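Local coordinates for protein transcriptional regulator fur family (Xanthomonas campestris pv. campestris, PDB 7DH8) that senses zinc as a dimeric regulator of the Fur family and, when loaded with zinc, probably binds operator DNA to repress zinc-uptake genes, at residues H97-V102 against V118-C123. Numbering follows the deposited sequence.
Sequences HKLESV and VPFLIC. With ZN (zinc ion), chain B; ZN (zinc ion), chain C.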
# COMPACT_ATOMS: atom_id res chain seq x y z
N HIS A 97 -5.53 -7.75 -9.08
CA HIS A 97 -5.02 -6.62 -8.33
C HIS A 97 -3.85 -7.10 -7.52
O HIS A 97 -3.90 -8.17 -6.92
CB HIS A 97 -6.08 -6.01 -7.38
CG HIS A 97 -7.28 -5.46 -8.08
ND1 HIS A 97 -7.27 -4.21 -8.66
CD2 HIS A 97 -8.52 -5.96 -8.28
CE1 HIS A 97 -8.46 -3.98 -9.21
NE2 HIS A 97 -9.24 -5.02 -8.97
N LYS A 98 -2.80 -6.27 -7.46
CA LYS A 98 -1.73 -6.51 -6.53
C LYS A 98 -2.03 -5.71 -5.27
O LYS A 98 -2.20 -4.49 -5.35
CB LYS A 98 -0.37 -6.10 -7.09
CG LYS A 98 0.81 -6.53 -6.11
CD LYS A 98 2.15 -5.97 -6.63
CE LYS A 98 3.26 -5.99 -5.54
NZ LYS A 98 4.61 -5.62 -6.15
N LEU A 99 -2.11 -6.39 -4.14
CA LEU A 99 -2.29 -5.75 -2.84
C LEU A 99 -0.92 -5.36 -2.30
O LEU A 99 -0.13 -6.22 -1.92
CB LEU A 99 -2.98 -6.70 -1.88
CG LEU A 99 -4.37 -7.07 -2.43
CD1 LEU A 99 -5.04 -8.11 -1.53
CD2 LEU A 99 -5.27 -5.79 -2.64
N GLU A 100 -0.66 -4.06 -2.21
CA GLU A 100 0.69 -3.63 -1.87
C GLU A 100 1.06 -3.92 -0.44
O GLU A 100 2.24 -4.13 -0.17
CB GLU A 100 0.86 -2.14 -2.13
CG GLU A 100 0.52 -1.78 -3.51
CD GLU A 100 1.67 -2.04 -4.46
OE1 GLU A 100 2.77 -2.32 -3.96
OE2 GLU A 100 1.47 -1.97 -5.70
N SER A 101 0.10 -3.91 0.50
CA SER A 101 0.54 -4.08 1.88
C SER A 101 0.80 -5.54 2.26
O SER A 101 1.40 -5.78 3.33
CB SER A 101 -0.46 -3.47 2.87
OG SER A 101 -1.69 -4.13 2.80
N VAL A 102 0.37 -6.51 1.46
CA VAL A 102 0.70 -7.91 1.74
C VAL A 102 1.49 -8.56 0.61
O VAL A 102 1.80 -9.74 0.70
CB VAL A 102 -0.54 -8.77 2.06
CG1 VAL A 102 -1.11 -8.41 3.42
CG2 VAL A 102 -1.58 -8.67 0.94
N VAL A 118 -9.74 1.06 -6.19
CA VAL A 118 -10.83 0.67 -5.28
C VAL A 118 -10.25 0.32 -3.92
O VAL A 118 -9.15 -0.20 -3.84
CB VAL A 118 -11.64 -0.53 -5.79
CG1 VAL A 118 -12.47 -0.17 -7.00
CG2 VAL A 118 -10.71 -1.76 -6.00
N PRO A 119 -10.99 0.54 -2.85
CA PRO A 119 -10.57 0.06 -1.53
C PRO A 119 -10.68 -1.46 -1.44
O PRO A 119 -11.58 -2.10 -2.00
CB PRO A 119 -11.58 0.72 -0.58
CG PRO A 119 -12.21 1.87 -1.41
CD PRO A 119 -12.24 1.31 -2.79
N PHE A 120 -9.80 -1.98 -0.62
CA PHE A 120 -9.77 -3.35 -0.14
C PHE A 120 -9.79 -3.34 1.37
O PHE A 120 -9.06 -2.55 1.98
CB PHE A 120 -8.47 -4.06 -0.60
CG PHE A 120 -8.48 -4.35 -2.03
CD1 PHE A 120 -8.00 -3.41 -2.93
CD2 PHE A 120 -9.01 -5.53 -2.51
CE1 PHE A 120 -8.06 -3.65 -4.28
CE2 PHE A 120 -9.07 -5.76 -3.87
CZ PHE A 120 -8.60 -4.83 -4.74
N LEU A 121 -10.62 -4.24 1.97
CA LEU A 121 -10.57 -4.55 3.39
C LEU A 121 -9.72 -5.80 3.54
O LEU A 121 -10.07 -6.84 2.99
CB LEU A 121 -11.97 -4.81 3.95
CG LEU A 121 -13.05 -3.75 3.64
CD1 LEU A 121 -14.40 -4.19 4.12
CD2 LEU A 121 -12.61 -2.38 4.22
N ILE A 122 -8.61 -5.70 4.25
CA ILE A 122 -7.69 -6.82 4.35
C ILE A 122 -7.58 -7.19 5.82
O ILE A 122 -7.19 -6.37 6.63
CB ILE A 122 -6.31 -6.49 3.74
CG1 ILE A 122 -6.47 -6.09 2.29
CG2 ILE A 122 -5.34 -7.74 3.80
CD1 ILE A 122 -5.09 -5.49 1.71
N CYS A 123 -8.00 -8.41 6.17
CA CYS A 123 -8.02 -8.77 7.57
C CYS A 123 -6.58 -9.02 7.99
O CYS A 123 -5.86 -9.76 7.32
CB CYS A 123 -8.87 -10.02 7.82
SG CYS A 123 -8.85 -10.55 9.52
ZN ZN B . -11.20 -4.94 -9.41
ZN ZN C . -10.24 -12.43 9.36
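L99 lies over one face of the F120 ring, its CD2 methyl 3.6 Å from the ring centroid and 11° off the ring normal, a CH-pi contact over the middle of the ring. The other branch of the leucine, CD1, reaches the CD1 methyl of I122 at 4.2 Å, so one side chain spans two successive inward-facing residues of strand 119-123. With CG1 anti to the carbonyl carbon (chi1 -58°) and the chain extended beyond it, the I122 CD1 methyl reaches toward the turn after strand 96-99; there it passes 3.8 Å from S101 OG, while I122 CG2 meets V102 CG1 more loosely. The serine hydroxyl has its polar partner in E158 of strand 151-160.

At the zinc end of the contact the CZ end of the F120 ring meets H97. The two rings form an edge-to-face pair with planes at 65°, the phenyl giving its edge and the imidazole its face, and F120 CZ comes to 3.6 Å from H97 CG, toward the rim of the imidazole. H97 is also held through NE2, 2.0 Å from a zinc ion that C108, H116 and E131 complete. Metal bond and phenyl edge together probably restrict rotation of the imidazole. V106 of strand 104-107 adds to the apolar surroundings of L99 and F120.

Further along the same segment as F120, C123 SG, 2.3 Å from the second zinc, joins C126, C163 and C166 in a Cys4 site. The small hydrophobic core thus packs the two-stranded hairpin 96-107 against the three-stranded sheet of the dimerisation domain, with a zinc site, probably the regulatory one, at one edge, as in Fur-family regulators, whose regulatory zinc sits between the DNA-binding and dimerisation domains.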